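401aa long hypothetical glucose-1-phosphate thymidylyltransferase (PDB 2GGO) probably catalyses two steps in the synthesis of UDP-N-acetylglucosamine and UDP-N-acetylgalactosamine, joining a nucleotidyltransferase domain to a left-handed beta-helix of hexapeptide repeats. Local coordinates at residues Val218-Leu223 and Arg278-Leu283; Asp237-Lys242 and Ala251-Gly256; Ser255-Glu260 and Pro273-Arg278; Lys296-Met301 and Gly313-Ala318. One frame throughout, in Å; residues are numbered along the deposited sequence.

Interaction 1: residues Val218-Leu223 and Arg278-Leu283; sequences VNKWAL and RPYTIL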
loop_
_atom_site.group_PDB
_atom_site.type_symbol
_atom_site.label_atom_id
_atom_site.label_comp_id
_atom_site.label_asym_id
_atom_site.label_seq_id
_atom_site.Cartn_x
_atom_site.Cartn_y
_atom_site.Cartn_z
ATOM N N VAL A 218 -1.326 6.179 3.174
ATOM C CA VAL A 218 -0.819 5.537 4.436
ATOM C C VAL A 218 0.509 6.062 4.960
ATOM O O VAL A 218 0.815 6.048 6.184
ATOM C CB VAL A 218 -0.799 3.969 4.383
ATOM C CG1 VAL A 218 -2.172 3.460 4.086
ATOM C CG2 VAL A 218 0.110 3.521 3.276
ATOM N N ASN A 219 1.358 6.519 4.056
ATOM C CA ASN A 219 2.679 6.949 4.494
ATOM C C ASN A 219 2.500 8.267 5.174
ATOM O O ASN A 219 3.209 8.562 6.137
ATOM C CB ASN A 219 3.597 7.105 3.261
ATOM C CG ASN A 219 4.498 5.964 3.058
ATOM O OD1 ASN A 219 5.537 5.871 3.678
ATOM N ND2 ASN A 219 4.133 5.068 2.161
ATOM N N LYS A 220 1.514 9.052 4.720
ATOM C CA LYS A 220 1.218 10.325 5.410
ATOM C C LYS A 220 0.694 10.040 6.803
ATOM O O LYS A 220 1.239 10.510 7.798
ATOM C CB LYS A 220 0.206 11.136 4.633
ATOM C CG LYS A 220 0.777 11.908 3.439
ATOM C CD LYS A 220 -0.327 12.646 2.788
ATOM C CE LYS A 220 -0.659 13.915 3.600
ATOM N NZ LYS A 220 -1.716 14.561 2.813
ATOM N N TRP A 221 -0.325 9.190 6.882
ATOM C CA TRP A 221 -0.792 8.747 8.212
ATOM C C TRP A 221 0.338 8.289 9.154
ATOM O O TRP A 221 0.489 8.767 10.277
ATOM C CB TRP A 221 -1.842 7.655 8.080
ATOM C CG TRP A 221 -2.516 7.459 9.410
ATOM C CD1 TRP A 221 -3.596 8.151 9.891
ATOM C CD2 TRP A 221 -2.109 6.563 10.458
ATOM N NE1 TRP A 221 -3.897 7.719 11.165
ATOM C CE2 TRP A 221 -2.995 6.752 11.536
ATOM C CE3 TRP A 221 -1.096 5.603 10.578
ATOM C CZ2 TRP A 221 -2.901 5.999 12.718
ATOM C CZ3 TRP A 221 -0.991 4.887 11.728
ATOM C CH2 TRP A 221 -1.884 5.084 12.799
ATOM N N ALA A 222 1.134 7.346 8.700
ATOM C CA ALA A 222 2.228 6.848 9.492
ATOM C C ALA A 222 3.226 7.903 9.974
ATOM O O ALA A 222 3.776 7.791 11.082
ATOM C CB ALA A 222 2.963 5.714 8.712
ATOM N N LEU A 223 3.529 8.871 9.103
ATOM C CA LEU A 223 4.469 9.929 9.427
ATOM C C LEU A 223 3.865 10.727 10.562
ATOM O O LEU A 223 4.548 11.069 11.545
ATOM C CB LEU A 223 4.759 10.818 8.188
ATOM C CG LEU A 223 5.767 11.936 8.447
ATOM C CD1 LEU A 223 6.985 11.437 9.222
ATOM C CD2 LEU A 223 6.164 12.552 7.119
ATOM N N ARG A 278 9.696 19.605 1.744
ATOM C CA ARG A 278 8.474 20.215 2.196
ATOM C C ARG A 278 7.620 19.159 2.861
ATOM O O ARG A 278 7.907 17.964 2.720
ATOM C CB ARG A 278 7.717 20.869 1.037
ATOM C CG ARG A 278 8.313 22.238 0.624
ATOM C CD ARG A 278 7.830 22.666 -0.756
ATOM N NE ARG A 278 6.406 22.918 -0.669
ATOM C CZ ARG A 278 5.579 22.978 -1.716
ATOM N NH1 ARG A 278 6.018 22.730 -2.947
ATOM N NH2 ARG A 278 4.298 23.235 -1.526
ATOM N N PRO A 279 6.559 19.588 3.560
ATOM C CA PRO A 279 5.714 18.637 4.306
ATOM C C PRO A 279 5.336 17.370 3.535
ATOM O O PRO A 279 4.883 17.412 2.362
ATOM C CB PRO A 279 4.469 19.476 4.627
ATOM C CG PRO A 279 5.053 20.885 4.860
ATOM C CD PRO A 279 6.097 20.999 3.731
ATOM N N TYR A 280 5.485 16.259 4.225
ATOM C CA TYR A 280 5.117 14.909 3.774
ATOM C C TYR A 280 6.087 14.350 2.772
ATOM O O TYR A 280 5.733 13.516 1.973
ATOM C CB TYR A 280 3.645 14.798 3.362
ATOM C CG TYR A 280 2.778 15.051 4.562
ATOM C CD1 TYR A 280 2.763 14.131 5.632
ATOM C CD2 TYR A 280 2.037 16.237 4.678
ATOM C CE1 TYR A 280 1.986 14.363 6.785
ATOM C CE2 TYR A 280 1.258 16.490 5.820
ATOM C CZ TYR A 280 1.251 15.544 6.872
ATOM O OH TYR A 280 0.495 15.786 8.003
ATOM N N THR A 281 7.343 14.780 2.893
ATOM C CA THR A 281 8.434 14.209 2.141
ATOM C C THR A 281 8.856 12.962 2.893
ATOM O O THR A 281 9.236 13.060 4.028
ATOM C CB THR A 281 9.594 15.179 2.032
ATOM O OG1 THR A 281 9.219 16.233 1.117
ATOM C CG2 THR A 281 10.843 14.457 1.479
ATOM N N ILE A 282 8.808 11.820 2.231
ATOM C CA ILE A 282 9.174 10.552 2.835
ATOM C C ILE A 282 10.262 9.915 2.016
ATOM O O ILE A 282 10.027 9.452 0.918
ATOM C CB ILE A 282 7.877 9.606 2.993
ATOM C CG1 ILE A 282 6.959 10.190 4.106
ATOM C CG2 ILE A 282 8.214 8.093 3.250
ATOM C CD1 ILE A 282 5.525 10.381 3.571
ATOM N N LEU A 283 11.495 9.912 2.510
ATOM C CA LEU A 283 12.522 9.236 1.734
ATOM C C LEU A 283 12.787 7.941 2.429
ATOM O O LEU A 283 13.339 7.996 3.546
ATOM C CB LEU A 283 13.816 10.063 1.733
ATOM C CG LEU A 283 13.479 11.514 1.347
ATOM C CD1 LEU A 283 14.624 12.507 1.728
ATOM C CD2 LEU A 283 13.191 11.544 -0.111
#
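Lys220 lies across the ring of Tyr280, and this is the polar-aromatic part of the contact. CE of Lys220 sits over the ring centre, 3.7 Å from the centroid of Tyr280, as a CH-pi contact. NZ of Lys220 stays over the same face at 4.8 Å from that centroid, in cation-pi position, 21° off the ring normal. The lysine chain bends at chi3 (78°), which folds CE down onto the ring, while NZ also forms a salt bridge with Glu297. The hydroxyl of Tyr280 is hydrogen-bonded to Asp224, on the helix that carries Lys220. The apolar part centres on Leu223, whose CD2 meets Tyr280 CD1 obliquely at 4.0 Å and Ile282 CG1 at 3.9 Å. Beside it, Ile282 CD1 packs on Asn219 CB at 3.8 Å; the amide of Asn219 is held by Leu29, Pro27 and Ile215. In place of Tyr280, an alanine would probably leave Lys220 without its aromatic floor, Asp224 without the hydroxyl and a gap beside Leu223. A type II turn from Arg278 to Thr281 brings Tyr280 to the helix. Helix 212-225, running nearly perpendicular to strand 281-283, thus packs on one flat side of the left-handed parallel beta-helix of the hexapeptide-repeat family.

Interaction 2: residues Asp237-Lys242 and Ala251-Gly256; sequences DNVKIK and AEIKSG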
loop_
_atom_site.group_PDB
_atom_site.type_symbol
_atom_site.label_atom_id
_atom_site.label_comp_id
_atom_site.label_asym_id
_atom_site.label_seq_id
_atom_site.Cartn_x
_atom_site.Cartn_y
_atom_site.Cartn_z
ATOM N N ASP A 237 26.120 22.793 9.339
ATOM C CA ASP A 237 25.611 24.105 9.665
ATOM C C ASP A 237 24.826 24.714 8.501
ATOM O O ASP A 237 24.986 24.320 7.350
ATOM C CB ASP A 237 26.672 25.045 10.268
ATOM C CG ASP A 237 27.842 25.270 9.364
ATOM O OD1 ASP A 237 27.781 24.913 8.172
ATOM O OD2 ASP A 237 28.851 25.824 9.845
ATOM N N ASN A 238 23.947 25.647 8.838
ATOM C CA ASN A 238 23.028 26.257 7.894
ATOM C C ASN A 238 22.018 25.353 7.252
ATOM O O ASN A 238 21.746 25.478 6.076
ATOM C CB ASN A 238 23.783 27.046 6.837
ATOM C CG ASN A 238 24.448 28.214 7.430
ATOM O OD1 ASN A 238 25.671 28.237 7.615
ATOM N ND2 ASN A 238 23.643 29.180 7.830
ATOM N N VAL A 239 21.469 24.449 8.042
ATOM C CA VAL A 239 20.320 23.703 7.630
ATOM C C VAL A 239 19.185 24.245 8.486
ATOM O O VAL A 239 19.349 24.389 9.671
ATOM C CB VAL A 239 20.564 22.203 7.794
ATOM C CG1 VAL A 239 19.353 21.424 7.344
ATOM C CG2 VAL A 239 21.766 21.780 6.983
ATOM N N LYS A 240 18.065 24.646 7.896
ATOM C CA LYS A 240 16.942 25.084 8.691
ATOM C C LYS A 240 15.963 23.941 8.835
ATOM O O LYS A 240 15.560 23.336 7.827
ATOM C CB LYS A 240 16.229 26.281 8.071
ATOM C CG LYS A 240 14.986 26.808 8.837
ATOM C CD LYS A 240 15.424 27.631 10.092
ATOM C CE LYS A 240 14.637 28.940 10.268
ATOM N NZ LYS A 240 15.150 29.999 9.346
ATOM N N ILE A 241 15.558 23.648 10.077
ATOM C CA ILE A 241 14.488 22.678 10.311
ATOM C C ILE A 241 13.281 23.227 11.073
ATOM O O ILE A 241 13.419 23.808 12.144
ATOM C CB ILE A 241 15.009 21.437 11.009
ATOM C CG1 ILE A 241 16.255 20.923 10.292
ATOM C CG2 ILE A 241 13.919 20.399 11.060
ATOM C CD1 ILE A 241 16.956 19.777 10.985
ATOM N N LYS A 242 12.103 23.031 10.503
ATOM C CA LYS A 242 10.831 23.320 11.154
ATOM C C LYS A 242 9.953 22.054 11.283
ATOM O O LYS A 242 9.915 21.207 10.386
ATOM C CB LYS A 242 10.080 24.410 10.395
ATOM C CG LYS A 242 10.720 25.784 10.508
ATOM C CD LYS A 242 10.675 26.493 9.177
ATOM C CE LYS A 242 10.872 27.991 9.325
ATOM N NZ LYS A 242 9.876 28.692 8.461
ATOM N N ALA A 251 22.360 9.248 7.795
ATOM C CA ALA A 251 21.871 10.314 6.929
ATOM C C ALA A 251 22.686 11.596 7.121
ATOM O O ALA A 251 23.064 11.955 8.252
ATOM C CB ALA A 251 20.352 10.546 7.118
ATOM N N GLU A 252 22.975 12.263 6.004
ATOM C CA GLU A 252 23.842 13.434 5.988
ATOM C C GLU A 252 23.059 14.546 5.354
ATOM O O GLU A 252 22.529 14.363 4.250
ATOM C CB GLU A 252 25.083 13.155 5.133
ATOM C CG GLU A 252 26.270 14.116 5.436
ATOM C CD GLU A 252 27.251 14.337 4.232
ATOM O OE1 GLU A 252 27.151 13.601 3.192
ATOM O OE2 GLU A 252 28.124 15.261 4.352
ATOM N N ILE A 253 22.976 15.680 6.046
ATOM C CA ILE A 253 22.271 16.870 5.566
ATOM C C ILE A 253 23.185 18.103 5.487
ATOM O O ILE A 253 23.706 18.575 6.480
ATOM C CB ILE A 253 21.065 17.180 6.437
ATOM C CG1 ILE A 253 20.262 15.876 6.714
ATOM C CG2 ILE A 253 20.273 18.262 5.818
ATOM C CD1 ILE A 253 18.857 16.062 7.143
ATOM N N LYS A 254 23.362 18.602 4.270
ATOM C CA LYS A 254 24.338 19.606 3.933
ATOM C C LYS A 254 23.731 20.970 3.945
ATOM O O LYS A 254 22.511 21.149 3.817
ATOM C CB LYS A 254 24.917 19.319 2.549
ATOM C CG LYS A 254 25.459 17.908 2.424
ATOM C CD LYS A 254 26.266 17.739 1.164
ATOM C CE LYS A 254 26.902 16.306 1.012
ATOM N NZ LYS A 254 27.253 16.031 -0.431
ATOM N N SER A 255 24.606 21.937 4.130
ATOM C CA SER A 255 24.215 23.315 4.381
ATOM C C SER A 255 23.319 23.868 3.276
ATOM O O SER A 255 23.370 23.410 2.130
ATOM C CB SER A 255 25.477 24.162 4.563
ATOM O OG SER A 255 26.362 23.503 5.478
ATOM N N GLY A 256 22.464 24.820 3.634
ATOM C CA GLY A 256 21.585 25.427 2.656
ATOM C C GLY A 256 20.287 24.670 2.556
ATOM O O GLY A 256 19.300 25.188 2.029
#
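Val239 fits against the 251-256 segment with both of its methyl groups, and this is the close-packed part of the contact. CG1, anti to the backbone N (chi1 -179°), meets Ile253 CG2 at 3.6 Å, the two side chains crossing at about a right angle. CG2 of Val239 turns instead to the backbone, 3.3 Å from Lys254 O and 3.9 Å from Ser255 CA. Ile253 is buried and also touches Ile259 and Ile265, so Val239 closes over the edge of an aliphatic core. The solvent side is a polar turn region. There Gly256 N donates to Asn238 O at 2.6 Å with an N-H...O angle of 158°, the donor standing 35° out of the carbonyl plane. Ser255 OG points to Asp237 O and is also bonded to Glu236; the contact to Asp237 O is very short and its exact geometry doubtful. The exposed Asn238 meets Ser255 more loosely, CB to CB at 4.0 Å. Gly256, with a positive phi, has backbone angles at which a CB would press on the carbonyl of Ser255. Turns of this kind, stacked from one coil to the next, form the corners between the short flat strands of a left-handed parallel beta-helix, here on its outer edge and far from the nucleotide site.

Interaction 3: residues Ser255-Glu260 and Pro273-Arg278; sequences SGTYIE and PNSYLR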
loop_
_atom_site.group_PDB
_atom_site.type_symbol
_atom_site.label_atom_id
_atom_site.label_comp_id
_atom_site.label_asym_id
_atom_site.label_seq_id
_atom_site.Cartn_x
_atom_site.Cartn_y
_atom_site.Cartn_z
ATOM N N SER A 255 24.606 21.937 4.130
ATOM C CA SER A 255 24.215 23.315 4.381
ATOM C C SER A 255 23.319 23.868 3.276
ATOM O O SER A 255 23.370 23.410 2.130
ATOM C CB SER A 255 25.477 24.162 4.563
ATOM O OG SER A 255 26.362 23.503 5.478
ATOM N N GLY A 256 22.464 24.820 3.634
ATOM C CA GLY A 256 21.585 25.427 2.656
ATOM C C GLY A 256 20.287 24.670 2.556
ATOM O O GLY A 256 19.300 25.188 2.029
ATOM N N THR A 257 20.268 23.456 3.089
ATOM C CA THR A 257 19.048 22.670 3.099
ATOM C C THR A 257 17.990 23.257 4.019
ATOM O O THR A 257 18.315 23.747 5.083
ATOM C CB THR A 257 19.316 21.241 3.460
ATOM O OG1 THR A 257 20.207 20.691 2.503
ATOM C CG2 THR A 257 18.043 20.446 3.472
ATOM N N TYR A 258 16.732 23.215 3.573
ATOM C CA TYR A 258 15.584 23.806 4.281
ATOM C C TYR A 258 14.469 22.778 4.354
ATOM O O TYR A 258 14.000 22.273 3.334
ATOM C CB TYR A 258 15.057 25.018 3.535
ATOM C CG TYR A 258 14.203 25.999 4.340
ATOM C CD1 TYR A 258 14.784 27.101 4.974
ATOM C CD2 TYR A 258 12.812 25.856 4.420
ATOM C CE1 TYR A 258 14.014 28.035 5.660
ATOM C CE2 TYR A 258 12.023 26.804 5.110
ATOM C CZ TYR A 258 12.645 27.875 5.722
ATOM O OH TYR A 258 11.915 28.810 6.394
ATOM N N ILE A 259 14.058 22.442 5.578
ATOM C CA ILE A 259 13.117 21.334 5.819
ATOM C C ILE A 259 11.899 21.914 6.524
ATOM O O ILE A 259 12.035 22.555 7.548
ATOM C CB ILE A 259 13.839 20.192 6.634
ATOM C CG1 ILE A 259 15.055 19.663 5.857
ATOM C CG2 ILE A 259 12.931 19.048 6.990
ATOM C CD1 ILE A 259 15.892 18.626 6.658
ATOM N N GLU A 260 10.726 21.786 5.926
ATOM C CA GLU A 260 9.490 22.126 6.609
ATOM C C GLU A 260 8.804 20.805 6.908
ATOM O O GLU A 260 8.395 20.113 6.000
ATOM C CB GLU A 260 8.620 23.098 5.769
ATOM C CG GLU A 260 9.305 24.491 5.569
ATOM C CD GLU A 260 8.578 25.466 4.628
ATOM O OE1 GLU A 260 7.979 24.995 3.625
ATOM O OE2 GLU A 260 8.622 26.720 4.896
ATOM N N PRO A 273 23.654 19.968 -1.081
ATOM C CA PRO A 273 23.355 21.239 -0.400
ATOM C C PRO A 273 22.174 21.954 -1.039
ATOM O O PRO A 273 21.830 21.610 -2.153
ATOM C CB PRO A 273 24.612 22.054 -0.663
ATOM C CG PRO A 273 25.133 21.538 -1.942
ATOM C CD PRO A 273 24.801 20.093 -1.997
ATOM N N ASN A 274 21.539 22.897 -0.339
ATOM C CA ASN A 274 20.567 23.755 -0.991
ATOM C C ASN A 274 19.390 22.940 -1.515
ATOM O O ASN A 274 18.853 23.183 -2.577
ATOM C CB ASN A 274 21.262 24.505 -2.122
ATOM C CG ASN A 274 22.352 25.478 -1.614
ATOM O OD1 ASN A 274 22.203 26.052 -0.531
ATOM N ND2 ASN A 274 23.456 25.660 -2.398
ATOM N N SER A 275 18.987 21.939 -0.758
ATOM C CA SER A 275 17.752 21.231 -1.021
ATOM C C SER A 275 16.576 21.819 -0.239
ATOM O O SER A 275 16.759 22.424 0.807
ATOM C CB SER A 275 17.890 19.799 -0.635
ATOM O OG SER A 275 18.860 19.181 -1.430
ATOM N N TYR A 276 15.364 21.544 -0.680
ATOM C CA TYR A 276 14.182 22.037 0.030
ATOM C C TYR A 276 13.236 20.868 0.220
ATOM O O TYR A 276 12.668 20.416 -0.729
ATOM C CB TYR A 276 13.483 23.120 -0.795
ATOM C CG TYR A 276 12.264 23.875 -0.202
ATOM C CD1 TYR A 276 11.914 23.801 1.140
ATOM C CD2 TYR A 276 11.450 24.648 -1.035
ATOM C CE1 TYR A 276 10.795 24.506 1.631
ATOM C CE2 TYR A 276 10.327 25.336 -0.554
ATOM C CZ TYR A 276 10.024 25.260 0.783
ATOM O OH TYR A 276 8.962 25.948 1.278
ATOM N N LEU A 277 13.091 20.368 1.459
ATOM C CA LEU A 277 12.111 19.301 1.718
ATOM C C LEU A 277 10.846 19.857 2.351
ATOM O O LEU A 277 10.895 20.525 3.379
ATOM C CB LEU A 277 12.715 18.190 2.546
ATOM C CG LEU A 277 14.056 17.631 2.063
ATOM C CD1 LEU A 277 14.513 16.566 3.012
ATOM C CD2 LEU A 277 13.963 17.068 0.616
ATOM N N ARG A 278 9.696 19.605 1.744
ATOM C CA ARG A 278 8.474 20.215 2.196
ATOM C C ARG A 278 7.620 19.159 2.861
ATOM O O ARG A 278 7.907 17.964 2.720
ATOM C CB ARG A 278 7.717 20.869 1.037
ATOM C CG ARG A 278 8.313 22.238 0.624
ATOM C CD ARG A 278 7.830 22.666 -0.756
ATOM N NE ARG A 278 6.406 22.918 -0.669
ATOM C CZ ARG A 278 5.579 22.978 -1.716
ATOM N NH1 ARG A 278 6.018 22.730 -2.947
ATOM N NH2 ARG A 278 4.298 23.235 -1.526
#
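Two successive coils of the left-handed parallel beta-helix meet here, strand 258-260 lying in register beside strand 276-277, with the turn before each strand stacked on its counterpart. Tyr258 pairs with Tyr276 and Ile259 with Leu277. The ladder starts in the turns, where Asn274 N donates to Ser255 O at 3.1 Å, and continues with Tyr258 N to Ser275 O, Leu277 N to Tyr258 O and Glu260 N to Leu277 O; the last is the straightest. On the inner face, Ile259 CG1 and Leu277 CD1 pack at 4.2 Å, and both residues also touch Ile265. The two tyrosines share the other face. Their side chains run side by side in the same direction, yet the ring planes are 78° apart, and Tyr258 CD2 lies 3.7 Å from Tyr276 CE1. With CG anti to the backbone N (chi1 -175°), the Tyr276 side chain runs toward Glu260, and chi2 of 12° turns a ring edge to Tyr258 O. Tyr276 OH donates to Glu260 OE1 at 2.7 Å, reaching the carboxylate from above its plane. Arg278 CG lies over one face of the Tyr276 ring, offset toward the rim, while the guanidinium goes on to Glu294. Tyr258 OH is bonded to Lys242 of the preceding coil. In the turn, Asn274 OD1 comes within 3.3 Å of Gly256 CA, on the side where a CB would clash with it. Such in-register parallel ladders, with aliphatic residues stacked inside, recur in the left-handed beta-helix of hexapeptide-repeat proteins.

Interaction 4: residues Lys296-Met301 and Gly313-Ala318; sequences KESVIM and GDSVIA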
loop_
_atom_site.group_PDB
_atom_site.type_symbol
_atom_site.label_atom_id
_atom_site.label_comp_id
_atom_site.label_asym_id
_atom_site.label_seq_id
_atom_site.Cartn_x
_atom_site.Cartn_y
_atom_site.Cartn_z
ATOM N N LYS A 296 7.795 17.448 -2.281
ATOM C CA LYS A 296 6.646 17.710 -1.448
ATOM C C LYS A 296 5.687 16.555 -1.528
ATOM O O LYS A 296 5.348 16.077 -2.634
ATOM C CB LYS A 296 5.917 18.958 -1.960
ATOM C CG LYS A 296 4.937 19.526 -0.923
ATOM C CD LYS A 296 3.697 19.986 -1.621
ATOM C CE LYS A 296 3.271 19.114 -2.713
ATOM N NZ LYS A 296 1.889 19.537 -3.172
ATOM N N GLU A 297 5.184 16.134 -0.387
ATOM C CA GLU A 297 4.188 15.062 -0.380
ATOM C C GLU A 297 4.439 13.938 -1.340
ATOM O O GLU A 297 3.610 13.621 -2.206
ATOM C CB GLU A 297 2.797 15.599 -0.656
ATOM C CG GLU A 297 1.753 14.709 -0.010
ATOM C CD GLU A 297 0.488 15.462 0.311
ATOM O OE1 GLU A 297 -0.609 14.997 -0.069
ATOM O OE2 GLU A 297 0.599 16.538 0.941
ATOM N N SER A 298 5.556 13.269 -1.180
ATOM C CA SER A 298 5.851 12.110 -2.039
ATOM C C SER A 298 6.602 11.067 -1.271
ATOM O O SER A 298 7.238 11.363 -0.282
ATOM C CB SER A 298 6.733 12.523 -3.245
ATOM O OG SER A 298 6.327 13.793 -3.682
ATOM N N VAL A 299 6.575 9.864 -1.807
ATOM C CA VAL A 299 7.211 8.720 -1.245
ATOM C C VAL A 299 8.231 8.339 -2.278
ATOM O O VAL A 299 7.900 8.083 -3.451
ATOM C CB VAL A 299 6.187 7.576 -1.054
ATOM C CG1 VAL A 299 6.838 6.398 -0.347
ATOM C CG2 VAL A 299 4.966 8.129 -0.225
ATOM N N ILE A 300 9.467 8.328 -1.860
ATOM C CA ILE A 300 10.568 8.010 -2.788
ATOM C C ILE A 300 11.290 6.832 -2.116
ATOM O O ILE A 300 11.816 6.945 -1.029
ATOM C CB ILE A 300 11.490 9.253 -2.988
ATOM C CG1 ILE A 300 10.715 10.439 -3.635
ATOM C CG2 ILE A 300 12.661 8.953 -3.866
ATOM C CD1 ILE A 300 11.500 11.800 -3.582
ATOM N N MET A 301 11.228 5.684 -2.781
ATOM C CA MET A 301 11.695 4.426 -2.238
ATOM C C MET A 301 13.201 4.237 -2.317
ATOM O O MET A 301 13.968 5.139 -2.718
ATOM C CB MET A 301 10.890 3.273 -2.863
ATOM C CG MET A 301 9.369 3.365 -2.586
ATOM S SD MET A 301 8.304 2.175 -3.412
ATOM C CE MET A 301 6.728 2.843 -2.897
ATOM N N GLY A 313 6.451 16.531 -6.648
ATOM C CA GLY A 313 5.346 16.967 -5.782
ATOM C C GLY A 313 4.302 15.893 -5.935
ATOM O O GLY A 313 4.258 15.272 -6.992
ATOM N N ASP A 314 3.688 15.454 -4.825
ATOM C CA ASP A 314 2.575 14.495 -4.837
ATOM C C ASP A 314 2.772 13.232 -5.622
ATOM O O ASP A 314 1.840 12.733 -6.284
ATOM C CB ASP A 314 1.387 15.167 -5.405
ATOM C CG ASP A 314 1.039 16.446 -4.638
ATOM O OD1 ASP A 314 0.514 16.245 -3.508
ATOM O OD2 ASP A 314 1.308 17.608 -5.139
ATOM N N SER A 315 3.935 12.673 -5.544
ATOM C CA SER A 315 4.260 11.509 -6.353
ATOM C C SER A 315 4.704 10.297 -5.578
ATOM O O SER A 315 5.007 10.398 -4.389
ATOM C CB SER A 315 5.366 11.896 -7.310
ATOM O OG SER A 315 5.032 13.199 -7.895
ATOM N N VAL A 316 4.727 9.165 -6.261
ATOM C CA VAL A 316 5.290 7.942 -5.650
ATOM C C VAL A 316 6.389 7.439 -6.542
ATOM O O VAL A 316 6.134 7.105 -7.704
ATOM C CB VAL A 316 4.292 6.791 -5.512
ATOM C CG1 VAL A 316 5.041 5.557 -4.940
ATOM C CG2 VAL A 316 3.157 7.155 -4.533
ATOM N N ILE A 317 7.608 7.376 -6.028
ATOM C CA ILE A 317 8.710 6.964 -6.904
ATOM C C ILE A 317 9.366 5.708 -6.351
ATOM O O ILE A 317 9.748 5.662 -5.202
ATOM C CB ILE A 317 9.748 8.080 -7.013
ATOM C CG1 ILE A 317 9.206 9.293 -7.740
ATOM C CG2 ILE A 317 11.016 7.673 -7.721
ATOM C CD1 ILE A 317 10.255 10.436 -7.518
ATOM N N ALA A 318 9.506 4.686 -7.182
ATOM C CA ALA A 318 9.819 3.393 -6.646
ATOM C C ALA A 318 11.318 3.257 -6.411
ATOM O O ALA A 318 11.979 4.313 -6.183
ATOM C CB ALA A 318 9.224 2.312 -7.478
HETATM O O HOH W 1 -0.615 18.400 -2.026
#
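Lys296 and Asp314 form the charged part of this contact. NZ of Lys296 reaches Asp314 OD2 at 2.8 Å, on the syn side and 27° out of the carboxylate plane; bends at chi2 and chi3 turn the end of the chain toward the aspartate. A water bridges the same NZ to Asp314 OD1. Asp314 also binds Asn331 through OD2 and Arg352 through OD1, so a carboxylate in a buried residue is gripped from several directions. Glu297 OE1 is 3.8 Å from Asp314 OD1; Lys220 and Arg352 probably offset the mutual repulsion of these acids. If Asp314 were an asparagine, Lys296 and Arg352 would probably lose the negative charge they share. Backbone bonds link the parallel strands: Asp314 N to Lys296 O, Val299 N to Ser315 O, Ile317 N to Val299 O and Met301 N to Ile317 O. The third is the straightest, 2.7 Å from Ile317 N to Val299 O with an N-H...O angle of 174°. The hydroxyl of Ser298 donates to Lys296 O at 2.7 Å, giving that oxygen a second donor beside Asp314 N, and accepts a weak bond from Ser315 N. Apolar contacts lie on both faces. Ile300 CG1 and Ile317 CD1 pack side by side at 3.9 Å on one; on the other, the extended Met301 chain carries CE to Val316 CG1 at 3.8 Å, where Ile215 and Ile216 of helix 212-225 also pack. Such in-register coils with stacked isoleucines are characteristic of parallel beta-helices, here the left-handed one of the hexapeptide-repeat family.

How the interactions relate
From the N terminus, the chain completes the nucleotidyltransferase part and enters helix 212-225, where interaction 1 opens. It closes 55 residues on, at segment 278-283, which leads into strand 281-283, and the loop between holds the first coils of the beta-helix. Interactions 2 and 3 are nested in that loop: 237-242 with 251-256, then 255-260 with 273-278, sharing Ser255 and Gly256 and joined through strands 240-242 and 258-260. Arg278 ends interaction 3 and begins the second segment of interaction 1. Interaction 4 follows in series, its strand 298-300 beside 281-283. Interactions 2 to 4 bind coil to coil, whereas interaction 1 fixes the helix to the coil stack.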